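Local atomic coordinates of Non-structural protein 5 (Modoc virus, PDB entry 2WA2), a protein that binds S-adenosylmethionine and, as the methyltransferase domain of a flaviviral NS5, probably methylates the viral RNA cap at guanine N7 and ribose 2'-O. Residues R179-N184 / A210-G215; T172-I177 / M206-R211; K31-Y36 / R223-E228. The protein carries 4 engineered substitutions. All coordinates share one frame; numbering follows the deposited sequence.

Interaction 1: residues R179-N184 / A210-G215. Engineered in segment 210-215: A210 (natural residue Arg).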
loop_
_atom_site.group_PDB
_atom_site.type_symbol
_atom_site.label_atom_id
_atom_site.label_comp_id
_atom_site.label_asym_id
_atom_site.label_seq_id
_atom_site.Cartn_x
_atom_site.Cartn_y
_atom_site.Cartn_z
ATOM N N ARG A 179 14.704 -2.369 -4.583
ATOM C CA ARG A 179 15.999 -2.616 -3.940
ATOM C C ARG A 179 15.872 -3.618 -2.795
ATOM O O ARG A 179 16.725 -4.516 -2.623
ATOM C CB ARG A 179 16.609 -1.305 -3.432
ATOM C CG ARG A 179 17.022 -0.378 -4.553
ATOM C CD ARG A 179 17.369 0.984 -4.002
ATOM N NE ARG A 179 17.465 1.956 -5.085
ATOM C CZ ARG A 179 17.046 3.216 -5.003
ATOM N NH1 ARG A 179 16.488 3.672 -3.879
ATOM N NH2 ARG A 179 17.184 4.011 -6.060
ATOM N N TRP A 180 14.815 -3.483 -2.012
ATOM C CA TRP A 180 14.551 -4.439 -0.941
ATOM C C TRP A 180 14.303 -5.858 -1.475
ATOM O O TRP A 180 14.824 -6.830 -0.922
ATOM C CB TRP A 180 13.383 -3.974 -0.084
ATOM C CG TRP A 180 13.775 -2.813 0.837
ATOM C CD1 TRP A 180 13.844 -1.474 0.530
ATOM C CD2 TRP A 180 14.152 -2.930 2.209
ATOM N NE1 TRP A 180 14.247 -0.748 1.650
ATOM C CE2 TRP A 180 14.433 -1.618 2.692
ATOM C CE3 TRP A 180 14.284 -4.017 3.080
ATOM C CZ2 TRP A 180 14.822 -1.373 4.020
ATOM C CZ3 TRP A 180 14.679 -3.773 4.398
ATOM C CH2 TRP A 180 14.950 -2.457 4.846
ATOM N N LEU A 181 13.505 -5.962 -2.532
ATOM C CA LEU A 181 13.172 -7.247 -3.140
ATOM C C LEU A 181 14.387 -7.905 -3.805
ATOM O O LEU A 181 14.528 -9.130 -3.771
ATOM C CB LEU A 181 12.039 -7.064 -4.172
ATOM C CG LEU A 181 10.714 -6.547 -3.593
ATOM C CD1 LEU A 181 9.525 -6.646 -4.565
ATOM C CD2 LEU A 181 10.340 -7.152 -2.245
ATOM N N GLU A 182 15.229 -7.091 -4.428
ATOM C CA GLU A 182 16.501 -7.536 -5.017
ATOM C C GLU A 182 17.418 -8.080 -3.927
ATOM O O GLU A 182 17.984 -9.151 -4.098
ATOM C CB GLU A 182 17.183 -6.375 -5.751
ATOM C CG GLU A 182 18.362 -6.717 -6.665
ATOM C CD GLU A 182 18.671 -5.569 -7.639
ATOM O OE1 GLU A 182 17.859 -4.602 -7.700
ATOM O OE2 GLU A 182 19.714 -5.619 -8.349
ATOM N N TYR A 183 17.511 -7.363 -2.799
ATOM C CA TYR A 183 18.356 -7.772 -1.678
ATOM C C TYR A 183 17.845 -9.047 -0.990
ATOM O O TYR A 183 18.641 -9.892 -0.570
ATOM C CB TYR A 183 18.492 -6.623 -0.665
ATOM C CG TYR A 183 19.513 -6.844 0.441
ATOM C CD1 TYR A 183 20.823 -6.364 0.320
ATOM C CD2 TYR A 183 19.166 -7.516 1.624
ATOM C CE1 TYR A 183 21.770 -6.561 1.346
ATOM C CE2 TYR A 183 20.106 -7.722 2.648
ATOM C CZ TYR A 183 21.401 -7.245 2.495
ATOM O OH TYR A 183 22.334 -7.457 3.499
ATOM N N ASN A 184 16.525 -9.193 -0.892
ATOM C CA ASN A 184 15.924 -10.296 -0.171
ATOM C C ASN A 184 15.214 -11.255 -1.114
ATOM O O ASN A 184 13.993 -11.332 -1.118
ATOM C CB ASN A 184 14.947 -9.777 0.887
ATOM C CG ASN A 184 15.636 -9.024 1.988
ATOM O OD1 ASN A 184 16.405 -9.601 2.749
ATOM N ND2 ASN A 184 15.358 -7.721 2.088
ATOM N N ALA A 210 7.733 -9.103 -13.306
ATOM C CA ALA A 210 8.697 -9.890 -14.118
ATOM C C ALA A 210 9.884 -10.351 -13.280
ATOM O O ALA A 210 10.376 -11.474 -13.435
ATOM C CB ALA A 210 9.211 -9.093 -15.299
ATOM N N ARG A 211 10.338 -9.480 -12.380
ATOM C CA ARG A 211 11.522 -9.775 -11.566
ATOM C C ARG A 211 11.218 -10.596 -10.320
ATOM O O ARG A 211 12.011 -11.471 -9.918
ATOM C CB ARG A 211 12.207 -8.445 -11.164
ATOM C CG ARG A 211 12.765 -7.605 -12.333
ATOM C CD ARG A 211 13.315 -6.246 -11.815
ATOM N NE ARG A 211 14.446 -6.499 -10.926
ATOM C CZ ARG A 211 15.020 -5.574 -10.160
ATOM N NH1 ARG A 211 14.543 -4.331 -10.139
ATOM N NH2 ARG A 211 16.066 -5.911 -9.407
ATOM N N PHE A 212 10.087 -10.293 -9.678
ATOM C CA PHE A 212 9.785 -10.761 -8.334
ATOM C C PHE A 212 8.477 -11.543 -8.198
ATOM O O PHE A 212 8.135 -11.986 -7.097
ATOM C CB PHE A 212 9.718 -9.526 -7.407
ATOM C CG PHE A 212 10.931 -8.602 -7.513
ATOM C CD1 PHE A 212 12.230 -9.085 -7.310
ATOM C CD2 PHE A 212 10.770 -7.255 -7.799
ATOM C CE1 PHE A 212 13.347 -8.235 -7.394
ATOM C CE2 PHE A 212 11.891 -6.405 -7.886
ATOM C CZ PHE A 212 13.171 -6.919 -7.683
ATOM N N GLY A 213 7.711 -11.649 -9.278
ATOM C CA GLY A 213 6.380 -12.297 -9.244
ATOM C C GLY A 213 5.311 -11.418 -8.609
ATOM O O GLY A 213 5.403 -10.196 -8.639
ATOM N N GLY A 214 4.284 -12.026 -8.033
ATOM C CA GLY A 214 3.247 -11.235 -7.342
ATOM C C GLY A 214 2.218 -10.656 -8.297
ATOM O O GLY A 214 2.168 -11.040 -9.480
ATOM N N GLY A 215 1.382 -9.750 -7.781
ATOM C CA GLY A 215 0.236 -9.243 -8.528
ATOM C C GLY A 215 -0.258 -7.979 -7.857
ATOM O O GLY A 215 0.323 -7.527 -6.858
#
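L181 and E182 meet R211 and F212 where two neighbouring helices of the FtsJ-like methyltransferase fold, 163-183 and 199-212, both come to their C-terminal ends. The F212 ring receives L181 over one face. L181 CB sits 3.5 Å from the F212 ring centroid, almost on the ring normal, and makes a CH-pi contact. A methyl adds to this, with L181 CD1 3.5 Å from F212 CD2. The opposite face of the ring is covered by CB of its own neighbour R211. The R211 chain is bent at CG-CD (chi3 64°), and this turns the face of its guanidinium onto the CZ end of F212, with F212 CZ over the centre of the group. From there R211 NH2 gives a salt-bridging hydrogen bond of 2.8 Å to E182 OE1, with an N-H...O angle of 154°. The acceptor lies in the guanidinium plane. The donor, however, comes from above the carboxylate, 80° out of its plane, and the two flat groups are nearly perpendicular. The charges therefore join through one nitrogen and one oxygen, not as a two-pronged pair. Both E182 and R211 are exposed, so water probably weakens the bridge, while the apolar contact lies on its inner side at L181.

Interaction 2: residues T172-I177 / M206-R211. Engineered in segment 206-211: A210 (natural residue Arg).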
loop_
_atom_site.group_PDB
_atom_site.type_symbol
_atom_site.label_atom_id
_atom_site.label_comp_id
_atom_site.label_asym_id
_atom_site.label_seq_id
_atom_site.Cartn_x
_atom_site.Cartn_y
_atom_site.Cartn_z
ATOM N N THR A 172 8.686 6.542 -6.895
ATOM C CA THR A 172 9.724 6.563 -5.888
ATOM C C THR A 172 9.641 5.384 -4.935
ATOM O O THR A 172 10.646 4.750 -4.661
ATOM C CB THR A 172 9.697 7.899 -5.092
ATOM O OG1 THR A 172 10.026 8.955 -5.997
ATOM C CG2 THR A 172 10.720 7.876 -3.959
ATOM N N VAL A 173 8.446 5.102 -4.428
ATOM C CA VAL A 173 8.225 3.927 -3.555
ATOM C C VAL A 173 8.605 2.617 -4.259
ATOM O O VAL A 173 9.335 1.797 -3.699
ATOM C CB VAL A 173 6.776 3.865 -3.049
ATOM C CG1 VAL A 173 6.462 2.552 -2.329
ATOM C CG2 VAL A 173 6.489 5.055 -2.121
ATOM N N LEU A 174 8.098 2.422 -5.473
ATOM C CA LEU A 174 8.395 1.197 -6.222
ATOM C C LEU A 174 9.909 1.000 -6.453
ATOM O O LEU A 174 10.414 -0.112 -6.288
ATOM C CB LEU A 174 7.630 1.178 -7.541
ATOM C CG LEU A 174 6.089 1.102 -7.351
ATOM C CD1 LEU A 174 5.386 0.999 -8.691
ATOM C CD2 LEU A 174 5.639 -0.060 -6.393
ATOM N N ASN A 175 10.605 2.072 -6.829
ATOM C CA ASN A 175 12.061 2.020 -6.982
ATOM C C ASN A 175 12.770 1.611 -5.664
ATOM O O ASN A 175 13.686 0.772 -5.658
ATOM C CB ASN A 175 12.594 3.339 -7.562
ATOM C CG ASN A 175 14.067 3.279 -7.859
ATOM O OD1 ASN A 175 14.859 3.955 -7.207
ATOM N ND2 ASN A 175 14.465 2.414 -8.810
ATOM N N VAL A 176 12.321 2.170 -4.547
ATOM C CA VAL A 176 12.875 1.816 -3.237
ATOM C C VAL A 176 12.591 0.341 -2.904
ATOM O O VAL A 176 13.498 -0.438 -2.542
ATOM C CB VAL A 176 12.320 2.748 -2.140
ATOM C CG1 VAL A 176 12.713 2.252 -0.761
ATOM C CG2 VAL A 176 12.797 4.186 -2.402
ATOM N N ILE A 177 11.331 -0.051 -3.033
ATOM C CA ILE A 177 10.924 -1.424 -2.759
ATOM C C ILE A 177 11.687 -2.425 -3.645
ATOM O O ILE A 177 12.089 -3.473 -3.154
ATOM C CB ILE A 177 9.375 -1.609 -2.898
ATOM C CG1 ILE A 177 8.640 -0.845 -1.791
ATOM C CG2 ILE A 177 8.973 -3.121 -2.982
ATOM C CD1 ILE A 177 9.061 -1.148 -0.337
ATOM N N MET A 206 4.865 -3.899 -13.952
ATOM C CA MET A 206 5.069 -5.078 -14.813
ATOM C C MET A 206 6.512 -5.558 -14.672
ATOM O O MET A 206 6.777 -6.766 -14.665
ATOM C CB MET A 206 4.759 -4.779 -16.294
ATOM C CG MET A 206 3.273 -4.474 -16.651
ATOM S SD MET A 206 2.112 -5.752 -16.098
ATOM C CE MET A 206 2.336 -7.010 -17.395
ATOM N N LYS A 207 7.442 -4.607 -14.576
ATOM C CA LYS A 207 8.876 -4.956 -14.409
ATOM C C LYS A 207 9.103 -5.630 -13.062
ATOM O O LYS A 207 9.810 -6.617 -12.980
ATOM C CB LYS A 207 9.791 -3.741 -14.562
ATOM C CG LYS A 207 11.246 -3.964 -14.078
ATOM C CD LYS A 207 12.113 -2.688 -14.305
ATOM C CE LYS A 207 13.598 -2.963 -14.040
ATOM N NZ LYS A 207 14.463 -1.765 -14.454
ATOM N N MET A 208 8.506 -5.098 -11.997
ATOM C CA MET A 208 8.602 -5.740 -10.671
ATOM C C MET A 208 7.997 -7.130 -10.680
ATOM O O MET A 208 8.549 -8.058 -10.112
ATOM C CB MET A 208 7.893 -4.889 -9.606
ATOM C CG MET A 208 8.740 -3.653 -9.337
ATOM S SD MET A 208 7.925 -2.473 -8.261
ATOM C CE MET A 208 8.331 -3.093 -6.634
ATOM N N GLN A 209 6.861 -7.271 -11.353
ATOM C CA GLN A 209 6.207 -8.567 -11.437
ATOM C C GLN A 209 7.091 -9.578 -12.225
ATOM O O GLN A 209 7.132 -10.767 -11.864
ATOM C CB GLN A 209 4.830 -8.419 -12.105
ATOM C CG GLN A 209 4.073 -9.752 -12.193
ATOM C CD GLN A 209 2.785 -9.607 -12.977
ATOM O OE1 GLN A 209 2.785 -9.118 -14.104
ATOM N NE2 GLN A 209 1.686 -9.985 -12.359
ATOM N N ALA A 210 7.733 -9.103 -13.306
ATOM C CA ALA A 210 8.697 -9.890 -14.118
ATOM C C ALA A 210 9.884 -10.351 -13.280
ATOM O O ALA A 210 10.376 -11.474 -13.435
ATOM C CB ALA A 210 9.211 -9.093 -15.299
ATOM N N ARG A 211 10.338 -9.480 -12.380
ATOM C CA ARG A 211 11.522 -9.775 -11.566
ATOM C C ARG A 211 11.218 -10.596 -10.320
ATOM O O ARG A 211 12.011 -11.471 -9.918
ATOM C CB ARG A 211 12.207 -8.445 -11.164
ATOM C CG ARG A 211 12.765 -7.605 -12.333
ATOM C CD ARG A 211 13.315 -6.246 -11.815
ATOM N NE ARG A 211 14.446 -6.499 -10.926
ATOM C CZ ARG A 211 15.020 -5.574 -10.160
ATOM N NH1 ARG A 211 14.543 -4.331 -10.139
ATOM N NH2 ARG A 211 16.066 -5.911 -9.407
#
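L174 is the first residue of 172-177 to touch 206-211, and it meets M208 of helix 199-212. Its CB points toward that helix. L174 CB lies 3.7 Å from M208 SD. The CD2 methyl comes alongside the same sulfur, with L174 CD2 3.8 Å from M208 SD. The sulfur is thus held against both the root and one branch of the leucine. The two side chains run at a slant to each other. L174 also offers its carbonyl: L174 O is 3.7 Å from M208 CE, a van der Waals approach. The polar need of that oxygen is met within its own helix, by a hydrogen bond with S178 OG.

One turn later comes I177. Its CG2 methyl stands anti to the backbone N and is the branch that reaches M208, with I177 CG2 3.7 Å from M208 CE. Here the two side chains cross at about a right angle. The CG1-CD1 branch leads away from helix 199-212.

M208 thus serves both residues. Its chain is extended as far as the sulfur and then turns about CG-SD (chi3 85°), which places CE beside I177 while SD stays on L174. All three side chains are buried, and the contact is van der Waals packing, apolar but for the L174 carbonyl oxygen against the M208 methyl.

S178 also touches M208. L174 packs further on V201, A204 and L205, which carries the helix-helix interface back along helix 199-212. I177 faces V152 and C154 of strand 151-154, and its side chain is about 10 Å from the bound S-adenosylmethionine. Helix 163-183 thus packs against helix 199-212 through L174 and against strand 151-154 of the sheet through V173 and I177.

Interaction 3: residues K31-Y36 / R223-E228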
loop_
_atom_site.group_PDB
_atom_site.type_symbol
_atom_site.label_atom_id
_atom_site.label_comp_id
_atom_site.label_asym_id
_atom_site.label_seq_id
_atom_site.Cartn_x
_atom_site.Cartn_y
_atom_site.Cartn_z
ATOM N N LYS A 31 -20.074 17.591 0.115
ATOM C CA LYS A 31 -21.180 16.631 0.314
ATOM C C LYS A 31 -21.103 15.447 -0.656
ATOM O O LYS A 31 -21.151 14.293 -0.224
ATOM C CB LYS A 31 -22.567 17.306 0.251
ATOM C CG LYS A 31 -23.086 17.831 1.593
ATOM C CD LYS A 31 -24.375 18.649 1.380
ATOM C CE LYS A 31 -25.056 18.984 2.708
ATOM N NZ LYS A 31 -25.869 20.235 2.607
ATOM N N GLU A 32 -20.944 15.737 -1.945
ATOM C CA GLU A 32 -20.815 14.681 -2.959
ATOM C C GLU A 32 -19.629 13.743 -2.710
ATOM O O GLU A 32 -19.779 12.520 -2.778
ATOM C CB GLU A 32 -20.679 15.308 -4.330
ATOM C CG GLU A 32 -21.914 16.103 -4.686
ATOM C CD GLU A 32 -21.746 16.940 -5.939
ATOM O OE1 GLU A 32 -20.627 17.412 -6.252
ATOM O OE2 GLU A 32 -22.762 17.120 -6.638
ATOM N N PHE A 33 -18.481 14.335 -2.372
ATOM C CA PHE A 33 -17.258 13.595 -2.056
ATOM C C PHE A 33 -17.486 12.656 -0.883
ATOM O O PHE A 33 -17.119 11.482 -0.940
ATOM C CB PHE A 33 -16.109 14.572 -1.757
ATOM C CG PHE A 33 -14.806 13.891 -1.375
ATOM C CD1 PHE A 33 -13.891 13.523 -2.354
ATOM C CD2 PHE A 33 -14.521 13.612 -0.039
ATOM C CE1 PHE A 33 -12.676 12.887 -2.013
ATOM C CE2 PHE A 33 -13.328 12.980 0.319
ATOM C CZ PHE A 33 -12.401 12.619 -0.666
ATOM N N MET A 34 -18.099 13.169 0.184
ATOM C CA MET A 34 -18.313 12.346 1.386
ATOM C C MET A 34 -19.260 11.166 1.123
ATOM O O MET A 34 -19.001 10.052 1.581
ATOM C CB MET A 34 -18.742 13.209 2.596
ATOM C CG MET A 34 -17.607 14.129 3.148
ATOM S SD MET A 34 -16.203 13.162 3.778
ATOM C CE MET A 34 -14.744 14.113 3.397
ATOM N N ALA A 35 -20.341 11.408 0.384
ATOM C CA ALA A 35 -21.274 10.358 -0.036
ATOM C C ALA A 35 -20.587 9.380 -0.999
ATOM O O ALA A 35 -20.746 8.175 -0.880
ATOM C CB ALA A 35 -22.489 10.974 -0.717
ATOM N N TYR A 36 -19.832 9.903 -1.966
ATOM C CA TYR A 36 -19.220 9.036 -2.976
ATOM C C TYR A 36 -18.214 8.046 -2.362
ATOM O O TYR A 36 -18.166 6.850 -2.719
ATOM C CB TYR A 36 -18.516 9.860 -4.071
ATOM C CG TYR A 36 -17.647 8.991 -4.976
ATOM C CD1 TYR A 36 -18.215 8.015 -5.760
ATOM C CD2 TYR A 36 -16.264 9.168 -5.039
ATOM C CE1 TYR A 36 -17.439 7.212 -6.577
ATOM C CE2 TYR A 36 -15.470 8.383 -5.864
ATOM C CZ TYR A 36 -16.072 7.401 -6.629
ATOM O OH TYR A 36 -15.364 6.599 -7.461
ATOM N N ARG A 223 -11.513 3.221 0.276
ATOM C CA ARG A 223 -12.581 4.165 -0.074
ATOM C C ARG A 223 -12.573 4.492 -1.567
ATOM O O ARG A 223 -11.544 4.385 -2.243
ATOM C CB ARG A 223 -12.455 5.446 0.736
ATOM C CG ARG A 223 -12.651 5.271 2.243
ATOM C CD ARG A 223 -12.814 6.662 2.836
ATOM N NE ARG A 223 -12.854 6.667 4.290
ATOM C CZ ARG A 223 -11.886 7.158 5.062
ATOM N NH1 ARG A 223 -10.795 7.692 4.524
ATOM N NH2 ARG A 223 -12.016 7.114 6.383
ATOM N N ASN A 224 -13.715 4.918 -2.085
ATOM C CA ASN A 224 -13.795 5.170 -3.522
ATOM C C ASN A 224 -12.998 6.406 -3.926
ATOM O O ASN A 224 -12.687 6.583 -5.098
ATOM C CB ASN A 224 -15.238 5.330 -3.979
ATOM C CG ASN A 224 -16.088 4.067 -3.758
ATOM O OD1 ASN A 224 -15.621 2.939 -3.932
ATOM N ND2 ASN A 224 -17.349 4.275 -3.377
ATOM N N SER A 225 -12.654 7.236 -2.937
ATOM C CA SER A 225 -11.853 8.453 -3.160
ATOM C C SER A 225 -10.348 8.198 -3.307
ATOM O O SER A 225 -9.560 9.144 -3.442
ATOM C CB SER A 225 -12.095 9.410 -1.978
ATOM O OG SER A 225 -11.960 8.662 -0.782
ATOM N N THR A 226 -9.933 6.920 -3.255
ATOM C CA THR A 226 -8.550 6.585 -3.582
ATOM C C THR A 226 -8.542 5.404 -4.553
ATOM O O THR A 226 -9.343 4.501 -4.390
ATOM C CB THR A 226 -7.713 6.223 -2.324
ATOM O OG1 THR A 226 -6.428 5.765 -2.737
ATOM C CG2 THR A 226 -8.401 5.131 -1.454
ATOM N N HIS A 227 -7.635 5.441 -5.526
ATOM C CA HIS A 227 -7.458 4.353 -6.483
ATOM C C HIS A 227 -6.345 3.422 -5.987
ATOM O O HIS A 227 -5.859 2.598 -6.764
ATOM C CB HIS A 227 -7.077 4.945 -7.830
ATOM C CG HIS A 227 -7.508 4.129 -9.015
ATOM N ND1 HIS A 227 -7.061 2.842 -9.243
ATOM C CD2 HIS A 227 -8.298 4.451 -10.069
ATOM C CE1 HIS A 227 -7.578 2.398 -10.381
ATOM N NE2 HIS A 227 -8.323 3.360 -10.906
ATOM N N GLU A 228 -5.965 3.533 -4.697
ATOM C CA GLU A 228 -4.855 2.702 -4.133
ATOM C C GLU A 228 -5.075 1.219 -4.397
ATOM O O GLU A 228 -6.180 0.690 -4.260
ATOM C CB GLU A 228 -4.641 2.916 -2.620
ATOM C CG GLU A 228 -5.810 2.363 -1.791
ATOM C CD GLU A 228 -5.815 2.839 -0.349
ATOM O OE1 GLU A 228 -5.011 3.730 -0.021
ATOM O OE2 GLU A 228 -6.640 2.326 0.447
#
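Y36 presents one ring face to N224, while its backbone carbonyl takes the amide of the same residue. N224 CB lies 3.5 Å from Y36 CZ, over the ring but offset toward its rim, in a CH-pi contact. The ring and amide planes are 40° apart. The asparagine amide passes the ring and reaches the main chain: N224 ND2 donates to Y36 O at 2.8 Å, with a nearly straight N-H...O angle of 170°. The donor meets the carbonyl almost head-on. The same nitrogen also bonds R39 O, and N224 OD1 accepts from R253 NH1, so both ends of the amide are held. The Y36 hydroxyl bonds L250 O of helix 239-254, which fixes the far end of the ring.

Helix 30-38 belongs to the N-terminal part of the domain. In related flaviviral methyltransferases a phenylalanine at the matching place stacks on the cap guanine, and F33 is consistent with that role. N224 and S225 are the two central residues of a type I turn, closed by T226 N to R223 O at 3.2 Å. An ST turn follows, in which T226 OG1 accepts from E228 N at 3.0 Å. E228 forms salt bridges with K70 and K192, as would suit the glutamate of the K-D-K-E motif of such enzymes.

F33 sits one turn before Y36, its ring set anti to the backbone N (chi1 178°). The outer end of that ring meets S225 CB obliquely, with F33 CZ 3.5 Å from S225 CB.

How the interactions relate
From the N terminus, the chain first passes through 31-36, which waits until 223-228 to close interaction 3. This loop of 186 residues holds most of the methyltransferase fold. Interactions 1 and 2 are both nested inside it. They cross each other: 172-177 and then 179-184 come first on helix 163-183, and their partners 206-211 and 210-215 follow in the same order, sharing A210 and R211. Their centres are 7 Å apart, so together they form one continuous seam between helices 163-183 and 199-212. Interaction 3 lies across the chain's centre, about 27 Å from interaction 2 between centres. It ties N-terminal helix 30-38 to the loop before strand 229-232.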